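Local coordinates for YciF Bacterial Stress Response Protein (PDB 4ERU) that is of unknown function but probably serves in the bacterial stress response, folding as a ferritin-like helix bundle that holds two metal ions, at residues A[15-20]-A[62-67]; A[25-30]-A[52-57]; A[32-37]-A[90-95]; A[44-49]-A[150-155]. One frame throughout, in Å; residues are numbered along the deposited sequence. Where two conformers were deposited one is given.

In the fold
Five helices build the chain, and contacts 1 and 2 join helices 9-37 and 41-66, their centres about 15 Å apart along the antiparallel pair. Contact 2 lies at the metal centre, with Gln57 on one magnesium ion and the side chain of Leu27 about 4 Å from the other. Helix 9-37 continues into contact 3, where it meets helix 79-93 beside bound D-malate; the centres of contacts 2 and 3 are about 17 Å apart. Contact 4 ties helix 41-66 to helix 133-159. Contacts 3 and 4 touch, Ala35 O lying 2.9 Å from Ser44 OG in a probable hydrogen bond. Contacts 1 and 3, about 30 Å apart between centres, lie on opposite sides of the chain's centre.

Contact 1 of 4, residues A[15-20]-A[62-67]; sequences HLLSDT and DQIVES
Leu17 meets Ile64 and Val65 through methyl groups alone; no ring, amide or carboxylate offers a face or an edge to the other segment. The leucine reaches across from helix 9-37 with CG opposite the backbone N (chi1 -174°), and its CD2 branch does the touching. It lies 3.8 Å from Ile64 CG2, the two side chains slanting past one another. The same Leu17 CD2 stands 4.2 Å from Val65 CG2, so one methyl reaches two neighbours in sequence. The backbones stay well separated, with 9.2 Å between Leu17 CA and Val65 CA. In this ferritin-like helix bundle the contact joins the first two helices; Ile64 also packs on Ala135, Leu138 and Leu139 of helix 133-159, and Val65 on Leu73. Nearby polar groups bond away from this junction: Thr20 OG1 donates to Leu16 O at 3.0 Å, reaching it from the face opposite to that used by Thr20 N; Ser18 OG bonds to Ile14 O and to Lys74 N, in the loop after helix 41-66; Asp19 OD2 bonds to Tyr115 OH of helix 99-130. With no hydrogen bond across it, the junction depends on apolar burial, summing to 100 Å², and on dispersion between branched side chains.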
loop_
_atom_site.group_PDB
_atom_site.type_symbol
_atom_site.label_atom_id
_atom_site.label_comp_id
_atom_site.label_asym_id
_atom_site.label_seq_id
_atom_site.Cartn_x
_atom_site.Cartn_y
_atom_site.Cartn_z
ATOM N N HIS A 15 -12.593 -10.552 8.735
ATOM C CA HIS A 15 -12.131 -9.235 9.160
ATOM C C HIS A 15 -11.589 -8.444 7.953
ATOM O O HIS A 15 -11.995 -7.301 7.701
ATOM C CB HIS A 15 -11.048 -9.329 10.253
ATOM C CG HIS A 15 -10.574 -7.986 10.718
ATOM N ND1 HIS A 15 -9.467 -7.362 10.185
ATOM C CD2 HIS A 15 -11.091 -7.123 11.629
ATOM C CE1 HIS A 15 -9.310 -6.179 10.757
ATOM N NE2 HIS A 15 -10.290 -6.005 11.628
ATOM N N LEU A 16 -10.696 -9.075 7.203
ATOM C CA LEU A 16 -10.013 -8.413 6.080
ATOM C C LEU A 16 -10.955 -8.214 4.915
ATOM O O LEU A 16 -10.870 -7.198 4.227
ATOM C CB LEU A 16 -8.788 -9.214 5.614
ATOM C CG LEU A 16 -7.679 -9.494 6.637
ATOM C CD1 LEU A 16 -6.681 -10.507 6.071
ATOM C CD2 LEU A 16 -6.948 -8.200 7.064
ATOM N N LEU A 17 -11.842 -9.175 4.668
ATOM C CA LEU A 17 -12.839 -8.960 3.621
ATOM C C LEU A 17 -13.680 -7.731 3.983
ATOM O O LEU A 17 -13.943 -6.873 3.136
ATOM C CB LEU A 17 -13.734 -10.199 3.387
ATOM C CG LEU A 17 -14.697 -10.069 2.201
ATOM C CD1 LEU A 17 -13.946 -9.837 0.834
ATOM C CD2 LEU A 17 -15.610 -11.294 2.119
ATOM N N SER A 18 -14.075 -7.635 5.242
ATOM C CA SER A 18 -14.880 -6.495 5.709
ATOM C C SER A 18 -14.156 -5.152 5.595
ATOM O O SER A 18 -14.770 -4.147 5.230
ATOM C CB SER A 18 -15.346 -6.714 7.149
ATOM O OG SER A 18 -16.077 -7.931 7.236
ATOM N N ASP A 19 -12.865 -5.152 5.925
ATOM C CA ASP A 19 -12.004 -3.974 5.822
ATOM C C ASP A 19 -11.921 -3.531 4.341
ATOM O O ASP A 19 -12.088 -2.349 4.017
ATOM C CB ASP A 19 -10.607 -4.364 6.356
ATOM C CG ASP A 19 -9.565 -3.241 6.247
ATOM O OD1 ASP A 19 -9.536 -2.363 7.143
ATOM O OD2 ASP A 19 -8.733 -3.267 5.286
ATOM N N THR A 20 -11.664 -4.495 3.453
ATOM C CA THR A 20 -11.552 -4.206 2.022
ATOM C C THR A 20 -12.854 -3.655 1.448
ATOM O O THR A 20 -12.830 -2.761 0.601
ATOM C CB THR A 20 -11.104 -5.485 1.284
ATOM O OG1 THR A 20 -9.808 -5.827 1.786
ATOM C CG2 THR A 20 -11.009 -5.296 -0.217
ATOM N N ASP A 62 -20.000 -8.798 -2.888
ATOM C CA ASP A 62 -21.345 -9.310 -2.558
ATOM C C ASP A 62 -21.511 -10.770 -3.001
ATOM O O ASP A 62 -21.995 -11.595 -2.230
ATOM C CB ASP A 62 -22.469 -8.443 -3.133
ATOM C CG ASP A 62 -22.496 -7.062 -2.536
ATOM O OD1 ASP A 62 -22.050 -6.876 -1.375
ATOM O OD2 ASP A 62 -22.958 -6.146 -3.237
ATOM N N GLN A 63 -21.079 -11.074 -4.223
ATOM C CA GLN A 63 -21.023 -12.460 -4.721
ATOM C C GLN A 63 -20.183 -13.418 -3.888
ATOM O O GLN A 63 -20.581 -14.562 -3.672
ATOM C CB GLN A 63 -20.535 -12.505 -6.161
ATOM C CG GLN A 63 -21.476 -11.888 -7.157
ATOM C CD GLN A 63 -20.900 -11.980 -8.552
ATOM O OE1 GLN A 63 -20.934 -11.023 -9.308
ATOM N NE2 GLN A 63 -20.342 -13.143 -8.890
ATOM N N ILE A 64 -19.009 -12.976 -3.441
ATOM C CA ILE A 64 -18.188 -13.759 -2.508
ATOM C C ILE A 64 -18.978 -14.071 -1.219
ATOM O O ILE A 64 -18.943 -15.204 -0.711
ATOM C CB ILE A 64 -16.836 -13.040 -2.181
ATOM C CG1 ILE A 64 -15.873 -13.153 -3.372
ATOM C CG2 ILE A 64 -16.207 -13.591 -0.903
ATOM C CD1 ILE A 64 -14.819 -12.024 -3.479
ATOM N N VAL A 65 -19.676 -13.060 -0.704
ATOM C CA VAL A 65 -20.458 -13.189 0.521
ATOM C C VAL A 65 -21.615 -14.193 0.334
ATOM O O VAL A 65 -21.845 -15.037 1.204
ATOM C CB VAL A 65 -20.940 -11.812 1.038
ATOM C CG1 VAL A 65 -21.875 -11.958 2.249
ATOM C CG2 VAL A 65 -19.740 -10.958 1.413
ATOM N N GLU A 66 -22.307 -14.143 -0.805
ATOM C CA GLU A 66 -23.352 -15.135 -1.103
ATOM C C GLU A 66 -22.828 -16.558 -1.378
ATOM O O GLU A 66 -23.600 -17.520 -1.300
ATOM C CB GLU A 66 -24.206 -14.686 -2.283
ATOM C CG GLU A 66 -25.107 -13.501 -1.990
ATOM C CD GLU A 66 -25.212 -12.547 -3.195
ATOM O OE1 GLU A 66 -25.523 -11.334 -2.991
ATOM O OE2 GLU A 66 -24.958 -13.009 -4.347
ATOM N N SER A 67 -21.533 -16.702 -1.678
ATOM C CA SER A 67 -20.995 -17.989 -2.169
ATOM C C SER A 67 -20.683 -18.997 -1.054
ATOM O O SER A 67 -20.391 -20.156 -1.321
ATOM C CB SER A 67 -19.755 -17.771 -3.070
ATOM O OG SER A 67 -18.517 -17.830 -2.353
#

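Contact 2 of 4, residues A[25-30]-A[52-57]; sequences KQLTKA and EETQGQ. With MG (magnesium ion), chain E.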
loop_
_atom_site.group_PDB
_atom_site.type_symbol
_atom_site.label_atom_id
_atom_site.label_comp_id
_atom_site.label_asym_id
_atom_site.label_seq_id
_atom_site.Cartn_x
_atom_site.Cartn_y
_atom_site.Cartn_z
ATOM N N LYS A 25 -15.843 0.995 -0.795
ATOM C CA LYS A 25 -16.987 1.935 -0.712
ATOM C C LYS A 25 -16.504 3.382 -0.522
ATOM O O LYS A 25 -16.989 4.302 -1.181
ATOM C CB LYS A 25 -17.941 1.544 0.416
ATOM C CG LYS A 25 -18.696 0.239 0.123
ATOM C CD LYS A 25 -19.892 -0.017 1.094
ATOM C CE LYS A 25 -19.479 -0.009 2.571
ATOM N NZ LYS A 25 -20.604 -0.504 3.470
ATOM N N GLN A 26 -15.553 3.568 0.391
ATOM C CA GLN A 26 -14.913 4.858 0.579
ATOM C C GLN A 26 -14.261 5.389 -0.676
ATOM O O GLN A 26 -14.413 6.564 -0.981
ATOM C CB GLN A 26 -13.853 4.803 1.651
ATOM C CG GLN A 26 -14.376 4.664 3.040
ATOM C CD GLN A 26 -13.200 4.596 4.005
ATOM O OE1 GLN A 26 -12.480 5.589 4.177
ATOM N NE2 GLN A 26 -12.961 3.410 4.591
ATOM N N LEU A 27 -13.539 4.529 -1.395
ATOM C CA LEU A 27 -12.882 4.943 -2.610
ATOM C C LEU A 27 -13.881 5.471 -3.664
ATOM O O LEU A 27 -13.604 6.504 -4.292
ATOM C CB LEU A 27 -11.998 3.809 -3.149
ATOM C CG LEU A 27 -11.124 4.131 -4.359
ATOM C CD1 LEU A 27 -10.197 5.372 -4.109
ATOM C CD2 LEU A 27 -10.313 2.869 -4.721
ATOM N N THR A 28 -15.033 4.807 -3.833
ATOM C CA THR A 28 -16.061 5.261 -4.789
ATOM C C THR A 28 -16.586 6.648 -4.432
ATOM O O THR A 28 -16.876 7.433 -5.328
ATOM C CB THR A 28 -17.310 4.311 -4.936
ATOM O OG1 THR A 28 -18.029 4.201 -3.695
ATOM C CG2 THR A 28 -16.913 2.943 -5.419
ATOM N N LYS A 29 -16.672 6.961 -3.142
ATOM C CA LYS A 29 -17.074 8.301 -2.703
ATOM C C LYS A 29 -16.064 9.377 -3.075
ATOM O O LYS A 29 -16.437 10.514 -3.395
ATOM C CB LYS A 29 -17.255 8.335 -1.192
ATOM C CG LYS A 29 -18.401 7.527 -0.707
ATOM C CD LYS A 29 -18.499 7.578 0.828
ATOM C CE LYS A 29 -19.090 8.874 1.274
ATOM N NZ LYS A 29 -19.782 8.654 2.585
ATOM N N ALA A 30 -14.789 9.001 -3.044
ATOM C CA ALA A 30 -13.659 9.904 -3.349
ATOM C C ALA A 30 -13.321 10.114 -4.828
ATOM O O ALA A 30 -12.782 11.150 -5.191
ATOM C CB ALA A 30 -12.380 9.378 -2.637
ATOM N N GLU A 52 -15.859 2.990 -12.134
ATOM C CA GLU A 52 -16.763 1.982 -12.674
ATOM C C GLU A 52 -16.234 0.575 -12.351
ATOM O O GLU A 52 -16.999 -0.302 -11.999
ATOM C CB GLU A 52 -16.966 2.190 -14.183
ATOM C CG GLU A 52 -16.112 1.320 -15.120
ATOM C CD GLU A 52 -16.410 1.591 -16.597
ATOM O OE1 GLU A 52 -16.081 2.706 -17.091
ATOM O OE2 GLU A 52 -16.992 0.687 -17.247
ATOM N N GLU A 53 -14.907 0.406 -12.439
ATOM C CA GLU A 53 -14.203 -0.849 -12.128
ATOM C C GLU A 53 -14.379 -1.241 -10.650
ATOM O O GLU A 53 -14.645 -2.399 -10.333
ATOM C CB GLU A 53 -12.698 -0.758 -12.502
ATOM C CG GLU A 53 -11.752 -1.703 -11.685
ATOM C CD GLU A 53 -10.313 -1.801 -12.229
ATOM O OE1 GLU A 53 -10.147 -2.057 -13.451
ATOM O OE2 GLU A 53 -9.345 -1.638 -11.429
ATOM N N THR A 54 -14.217 -0.265 -9.762
ATOM C CA THR A 54 -14.402 -0.452 -8.309
ATOM C C THR A 54 -15.833 -0.844 -7.992
ATOM O O THR A 54 -16.055 -1.690 -7.139
ATOM C CB THR A 54 -14.010 0.825 -7.484
ATOM O OG1 THR A 54 -12.660 1.172 -7.797
ATOM C CG2 THR A 54 -14.149 0.575 -5.945
ATOM N N GLN A 55 -16.792 -0.256 -8.707
ATOM C CA GLN A 55 -18.188 -0.650 -8.578
ATOM C C GLN A 55 -18.338 -2.161 -8.808
ATOM O O GLN A 55 -18.952 -2.845 -7.996
ATOM C CB GLN A 55 -19.058 0.129 -9.562
ATOM C CG GLN A 55 -19.185 1.675 -9.285
ATOM C CD GLN A 55 -20.059 1.971 -8.064
ATOM O OE1 GLN A 55 -19.685 1.655 -6.944
ATOM N NE2 GLN A 55 -21.216 2.577 -8.281
ATOM N N GLY A 56 -17.776 -2.676 -9.911
ATOM C CA GLY A 56 -17.827 -4.099 -10.213
ATOM C C GLY A 56 -17.098 -4.939 -9.165
ATOM O O GLY A 56 -17.491 -6.075 -8.879
ATOM N N GLN A 57 -16.056 -4.366 -8.572
ATOM C CA GLN A 57 -15.310 -5.057 -7.533
ATOM C C GLN A 57 -16.114 -5.179 -6.241
ATOM O O GLN A 57 -16.013 -6.178 -5.535
ATOM C CB GLN A 57 -13.960 -4.389 -7.303
ATOM C CG GLN A 57 -13.019 -4.651 -8.463
ATOM C CD GLN A 57 -11.822 -3.699 -8.514
ATOM O OE1 GLN A 57 -11.695 -2.776 -7.695
ATOM N NE2 GLN A 57 -10.933 -3.932 -9.485
HETATM MG MG MG E . -10.658 -2.159 -5.876
HETATM O O HOH W 1 -10.485 -0.160 -6.660
#
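Thr28 and Thr54 face each other with their methyl groups, Thr28 CG2 lying 3.7 Å from Thr54 CG2 as the two side chains slant across one another. Each hydroxyl is turned from this methyl pair toward its own helix. Thr28 has OG1 between its backbone N and carbonyl carbon (chi1 62°), which lets it donate to Lys25 O at 2.7 Å, the donor tilted 23° from that carbonyl's plane, and leaves the methyl directed across the contact. Gln55 comes in at about a right angle to Thr28: its chain bends at chi2 and brings OE1 to 3.4 Å from Thr28 CG2, a van der Waals meeting of oxygen and methyl. The helices run nearly antiparallel, 158° between directions and 9.7 Å between axes, as the first hairpin of a ferritin-like bundle whose interior carries two metals. Leu27 starts toward helix 41-66, its CD2 4.2 Å from Thr54 OG1, and packs on Val112 and Glu116 of helix 99-130. Thr54 OG1, also hydrogen-bonded to His50 O, accepts from a water that binds one magnesium ion, placing this threonine in the second shell. Gln57 OE1 binds the same ion at 2.2 Å, together with Glu24 and Glu146; Glu146 also belongs to the other magnesium site, with His50, Glu113 and Glu116. The amide of Gln57 is held in its rotation from both ends, OE1 on the metal and NE2 on Glu145 OE1.

Contact 3 of 4, residues A[32-37]-A[90-95]; sequences PKLARA and EVIEST. With MLT (D-malate), chain C.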
loop_
_atom_site.group_PDB
_atom_site.type_symbol
_atom_site.label_atom_id
_atom_site.label_comp_id
_atom_site.label_asym_id
_atom_site.label_seq_id
_atom_site.Cartn_x
_atom_site.Cartn_y
_atom_site.Cartn_z
ATOM N N PRO A 32 -14.933 10.611 -7.641
ATOM C CA PRO A 32 -15.459 11.713 -8.481
ATOM C C PRO A 32 -14.690 13.034 -8.351
ATOM O O PRO A 32 -14.429 13.716 -9.347
ATOM C CB PRO A 32 -16.894 11.876 -7.959
ATOM C CG PRO A 32 -17.261 10.485 -7.502
ATOM C CD PRO A 32 -15.994 10.054 -6.778
ATOM N N LYS A 33 -14.365 13.388 -7.116
ATOM C CA LYS A 33 -13.578 14.567 -6.851
ATOM C C LYS A 33 -12.183 14.474 -7.459
ATOM O O LYS A 33 -11.672 15.455 -8.026
ATOM C CB LYS A 33 -13.468 14.801 -5.352
ATOM C CG LYS A 33 -12.353 15.756 -5.056
ATOM C CD LYS A 33 -12.794 16.822 -4.157
ATOM C CE LYS A 33 -12.475 16.495 -2.751
ATOM N NZ LYS A 33 -12.077 17.813 -2.201
ATOM N N LEU A 34 -11.566 13.289 -7.358
ATOM C CA LEU A 34 -10.258 13.101 -7.974
ATOM C C LEU A 34 -10.342 13.332 -9.483
ATOM O O LEU A 34 -9.465 13.975 -10.067
ATOM C CB LEU A 34 -9.670 11.700 -7.666
ATOM C CG LEU A 34 -9.477 11.356 -6.194
ATOM C CD1 LEU A 34 -8.764 9.998 -5.964
ATOM C CD2 LEU A 34 -8.728 12.487 -5.447
ATOM N N ALA A 35 -11.399 12.828 -10.111
ATOM C CA ALA A 35 -11.546 13.013 -11.531
ATOM C C ALA A 35 -11.676 14.497 -11.873
ATOM O O ALA A 35 -11.105 14.935 -12.864
ATOM C CB ALA A 35 -12.749 12.208 -12.090
ATOM N N ARG A 36 -12.375 15.273 -11.037
ATOM C CA ARG A 36 -12.594 16.722 -11.328
ATOM C C ARG A 36 -11.346 17.534 -11.091
ATOM O O ARG A 36 -11.106 18.515 -11.789
ATOM C CB ARG A 36 -13.679 17.316 -10.421
ATOM C CG ARG A 36 -15.026 16.762 -10.633
ATOM C CD ARG A 36 -16.088 17.609 -9.924
ATOM N NE ARG A 36 -15.956 17.696 -8.471
ATOM C CZ ARG A 36 -16.453 16.840 -7.572
ATOM N NH1 ARG A 36 -17.127 15.751 -7.927
ATOM N NH2 ARG A 36 -16.265 17.078 -6.283
ATOM N N ALA A 37 -10.558 17.105 -10.099
ATOM C CA ALA A 37 -9.405 17.855 -9.607
ATOM C C ALA A 37 -8.251 17.898 -10.596
ATOM O O ALA A 37 -7.358 18.742 -10.491
ATOM C CB ALA A 37 -8.937 17.295 -8.272
ATOM N N GLU A 90 -5.655 16.326 0.552
ATOM C CA GLU A 90 -4.656 17.324 0.951
ATOM C C GLU A 90 -3.805 17.748 -0.266
ATOM O O GLU A 90 -3.445 18.909 -0.415
ATOM C CB GLU A 90 -3.751 16.810 2.089
ATOM C CG GLU A 90 -2.830 17.932 2.708
ATOM C CD GLU A 90 -1.636 17.408 3.576
ATOM O OE1 GLU A 90 -1.344 16.181 3.534
ATOM O OE2 GLU A 90 -0.981 18.234 4.290
ATOM N N VAL A 91 -3.494 16.797 -1.137
ATOM C CA VAL A 91 -2.813 17.113 -2.361
ATOM C C VAL A 91 -3.592 18.172 -3.147
ATOM O O VAL A 91 -3.007 19.151 -3.614
ATOM C CB VAL A 91 -2.548 15.831 -3.212
ATOM C CG1 VAL A 91 -2.266 16.178 -4.679
ATOM C CG2 VAL A 91 -1.384 15.025 -2.579
ATOM N N ILE A 92 -4.897 17.981 -3.293
ATOM C CA ILE A 92 -5.721 18.937 -4.043
ATOM C C ILE A 92 -5.699 20.344 -3.423
ATOM O O ILE A 92 -5.530 21.335 -4.139
ATOM C CB ILE A 92 -7.161 18.441 -4.208
ATOM C CG1 ILE A 92 -7.183 17.103 -4.971
ATOM C CG2 ILE A 92 -8.010 19.513 -4.881
ATOM C CD1 ILE A 92 -8.532 16.335 -4.818
ATOM N N GLU A 93 -5.853 20.438 -2.107
ATOM C CA GLU A 93 -5.803 21.746 -1.459
ATOM C C GLU A 93 -4.405 22.384 -1.497
ATOM O O GLU A 93 -4.297 23.594 -1.434
ATOM C CB GLU A 93 -6.361 21.691 -0.031
ATOM C CG GLU A 93 -7.831 21.277 0.046
ATOM C CD GLU A 93 -8.759 22.190 -0.744
ATOM O OE1 GLU A 93 -8.665 23.421 -0.581
ATOM O OE2 GLU A 93 -9.591 21.674 -1.525
ATOM N N SER A 94 -3.349 21.582 -1.636
ATOM C CA SER A 94 -1.976 22.099 -1.531
ATOM C C SER A 94 -1.288 22.419 -2.850
ATOM O O SER A 94 -0.077 22.657 -2.876
ATOM C CB SER A 94 -1.091 21.083 -0.805
ATOM O OG SER A 94 -1.557 20.873 0.509
ATOM N N THR A 95 -2.031 22.373 -3.945
ATOM C CA THR A 95 -1.438 22.550 -5.247
ATOM C C THR A 95 -2.357 23.388 -6.086
ATOM O O THR A 95 -3.536 23.560 -5.761
ATOM C CB THR A 95 -1.217 21.203 -6.002
ATOM O OG1 THR A 95 -2.457 20.479 -6.076
ATOM C CG2 THR A 95 -0.133 20.329 -5.325
HETATM C C1 MLT C . -10.679 21.732 -6.567
HETATM O O1 MLT C . -9.993 22.237 -5.652
HETATM O O2 MLT C . -10.242 21.551 -7.723
HETATM C C2 MLT C . -12.089 21.324 -6.258
HETATM O O3 MLT C . -12.248 21.197 -4.841
HETATM C C3 MLT C . -12.388 19.986 -6.923
HETATM C C4 MLT C . -13.854 19.659 -6.761
HETATM O O4 MLT C . -14.250 19.227 -5.657
HETATM O O5 MLT C . -14.612 19.831 -7.737
#
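Ile92 fills the junction between helices 9-37 and 79-93 of the ferritin-like fold with apolar contacts: its CD1 methyl lies 3.6 Å from Ala37 CB. The same CD1 is 3.9 Å from Leu34 CD2, the side chains at about a right angle, and also touches the aliphatic part of Lys33 at CG. Leu34 continues inward onto Phe47 of helix 41-66. Polar links between the segments run through Arg101 of helix 99-130, which bonds to Ala37 O by NH1 and to Thr95 OG1 by NE, and lines the D-malate pocket. Past the last turn of helix 79-93, the side chains of Ser94 and Thr95 fold back to donate to Glu90 O and Val91 O. Within the two segments, the hydrogen bonds to D-malate come from Arg36. Its guanidinium presents an edge to one carboxylate, two N-H groups to two oxygens, while Lys33 CA lies over one face, offset toward the rim. Lys33 adds CD, 3.2 Å from malate O4, and Ile92 CG2 lies against the other carboxylate. The bonds are nearly straight: Arg36 NE to malate O5 at 2.6 Å with 172° at hydrogen, Arg36 NH2 to malate O4 at 3.0 Å with 162°.

Contact 4 of 4, residues A[44-49]-A[150-155]; sequences SQAFQS and DLKLTD
Ala46 and Leu153 mark the closest backbone approach, 7.9 Å between their CA atoms, where segments 44-49 and 150-155 pass in broadly opposite directions. Both are helical throughout, with regular bonds such as Ser49 N to Gln45 O. The side chain that spans the interval is Lys152. Its CG lies opposite the backbone N (chi1 174°), which starts the chain toward helix 41-66, and beyond a bend at chi3 (-95°) its outer part runs across that helix, over Ala46 toward Ser49. Lys152 CD rests 4.0 Å from Ala46 CB, methylene against methyl, and NZ goes on to stand 3.9 Å from Ser49 CB. The ammonium and the Ser49 hydroxyl are joined through a water: Lys152 NZ donates to it at 2.6 Å, and Ser49 OG lies 3.2 Å from it in a hydrogen bond of unsettled direction. In the ferritin-like bundle this contact brings together the second helix and the last, 133-159, with an exposed lysine on the outside and larger apolar groups inside. Phe47 starts away from helix 133-159, but its ring returns near it, CE1 4.8 Å from Leu153 CD2, beyond close contact. Phe47 also packs on Leu31, Leu34 and Ala35 of helix 9-37 and on Ala109, whereas Leu153 touches Gln110 and Glu113 of helix 99-130. Gln110 NE2 additionally bonds to Asp150 O and Thr154 OG1.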
loop_
_atom_site.group_PDB
_atom_site.type_symbol
_atom_site.label_atom_id
_atom_site.label_comp_id
_atom_site.label_asym_id
_atom_site.label_seq_id
_atom_site.Cartn_x
_atom_site.Cartn_y
_atom_site.Cartn_z
ATOM N N SER A 44 -8.084 12.188 -15.869
ATOM C CA SER A 44 -9.481 12.360 -15.539
ATOM C C SER A 44 -10.250 11.097 -15.977
ATOM O O SER A 44 -11.027 10.531 -15.198
ATOM C CB SER A 44 -10.003 13.611 -16.224
ATOM O OG SER A 44 -11.192 14.046 -15.610
ATOM N N GLN A 45 -9.996 10.633 -17.204
ATOM C CA GLN A 45 -10.644 9.428 -17.695
ATOM C C GLN A 45 -10.262 8.177 -16.899
ATOM O O GLN A 45 -11.085 7.304 -16.721
ATOM C CB GLN A 45 -10.359 9.198 -19.181
ATOM C CG GLN A 45 -11.201 10.103 -20.113
ATOM C CD GLN A 45 -10.619 10.224 -21.540
ATOM O OE1 GLN A 45 -9.684 9.499 -21.916
ATOM N NE2 GLN A 45 -11.171 11.148 -22.333
ATOM N N ALA A 46 -9.014 8.097 -16.442
ATOM C CA ALA A 46 -8.545 6.937 -15.696
ATOM C C ALA A 46 -9.284 6.891 -14.374
ATOM O O ALA A 46 -9.684 5.819 -13.935
ATOM C CB ALA A 46 -7.029 7.007 -15.455
ATOM N N PHE A 47 -9.488 8.059 -13.757
ATOM C CA PHE A 47 -10.265 8.126 -12.518
ATOM C C PHE A 47 -11.724 7.685 -12.669
ATOM O O PHE A 47 -12.239 6.980 -11.794
ATOM C CB PHE A 47 -10.145 9.479 -11.803
ATOM C CG PHE A 47 -8.808 9.684 -11.089
ATOM C CD1 PHE A 47 -8.270 8.695 -10.280
ATOM C CD2 PHE A 47 -8.101 10.884 -11.229
ATOM C CE1 PHE A 47 -7.043 8.889 -9.617
ATOM C CE2 PHE A 47 -6.869 11.096 -10.574
ATOM C CZ PHE A 47 -6.330 10.088 -9.774
ATOM N N GLN A 48 -12.375 8.064 -13.769
ATOM C CA GLN A 48 -13.756 7.628 -14.003
ATOM C C GLN A 48 -13.815 6.131 -14.326
ATOM O O GLN A 48 -14.717 5.445 -13.852
ATOM C CB GLN A 48 -14.460 8.480 -15.084
ATOM C CG GLN A 48 -14.424 10.007 -14.819
ATOM C CD GLN A 48 -15.552 10.539 -13.900
ATOM O OE1 GLN A 48 -15.873 11.739 -13.937
ATOM N NE2 GLN A 48 -16.154 9.653 -13.093
ATOM N N SER A 49 -12.854 5.626 -15.103
ATOM C CA SER A 49 -12.727 4.167 -15.335
ATOM C C SER A 49 -12.488 3.391 -14.046
ATOM O O SER A 49 -13.003 2.300 -13.874
ATOM C CB SER A 49 -11.542 3.815 -16.241
ATOM O OG SER A 49 -11.844 4.109 -17.566
ATOM N N ASP A 150 -2.796 -0.113 -11.443
ATOM C CA ASP A 150 -1.539 0.439 -10.955
ATOM C C ASP A 150 -0.572 0.650 -12.120
ATOM O O ASP A 150 0.083 1.680 -12.197
ATOM C CB ASP A 150 -0.882 -0.497 -9.932
ATOM C CG ASP A 150 0.440 0.060 -9.437
ATOM O OD1 ASP A 150 0.461 1.251 -9.072
ATOM O OD2 ASP A 150 1.457 -0.667 -9.434
ATOM N N LEU A 151 -0.498 -0.332 -13.022
ATOM C CA LEU A 151 0.289 -0.173 -14.230
ATOM C C LEU A 151 -0.168 0.974 -15.149
ATOM O O LEU A 151 0.673 1.710 -15.690
ATOM C CB LEU A 151 0.359 -1.500 -15.015
ATOM C CG LEU A 151 1.198 -2.637 -14.418
ATOM C CD1 LEU A 151 1.071 -3.881 -15.294
ATOM C CD2 LEU A 151 2.691 -2.231 -14.282
ATOM N N LYS A 152 -1.472 1.111 -15.362
ATOM C CA LYS A 152 -1.966 2.234 -16.151
ATOM C C LYS A 152 -1.557 3.558 -15.483
ATOM O O LYS A 152 -1.176 4.499 -16.165
ATOM C CB LYS A 152 -3.479 2.136 -16.355
ATOM C CG LYS A 152 -4.107 3.346 -17.043
ATOM C CD LYS A 152 -5.617 3.488 -16.711
ATOM C CE LYS A 152 -6.534 2.838 -17.773
ATOM N NZ LYS A 152 -7.918 3.397 -17.661
ATOM N N LEU A 153 -1.597 3.610 -14.146
ATOM C CA LEU A 153 -1.235 4.839 -13.426
ATOM C C LEU A 153 0.268 5.126 -13.560
ATOM O O LEU A 153 0.649 6.264 -13.671
ATOM C CB LEU A 153 -1.629 4.751 -11.946
ATOM C CG LEU A 153 -3.141 4.898 -11.664
ATOM C CD1 LEU A 153 -3.523 4.409 -10.279
ATOM C CD2 LEU A 153 -3.638 6.353 -11.871
ATOM N N THR A 154 1.100 4.086 -13.544
ATOM C CA THR A 154 2.530 4.265 -13.822
ATOM C C THR A 154 2.760 4.864 -15.226
ATOM O O THR A 154 3.531 5.833 -15.388
ATOM C CB THR A 154 3.320 2.962 -13.601
ATOM O OG1 THR A 154 3.320 2.645 -12.200
ATOM C CG2 THR A 154 4.768 3.083 -14.085
ATOM N N ASP A 155 2.070 4.313 -16.231
ATOM C CA ASP A 155 2.082 4.890 -17.577
ATOM C C ASP A 155 1.788 6.381 -17.570
ATOM O O ASP A 155 2.566 7.166 -18.148
ATOM C CB ASP A 155 1.111 4.159 -18.517
ATOM C CG ASP A 155 1.794 3.028 -19.277
ATOM O OD1 ASP A 155 2.988 2.734 -19.003
ATOM O OD2 ASP A 155 1.137 2.426 -20.145
HETATM O O HOH W 2 -9.146 5.408 -18.744
#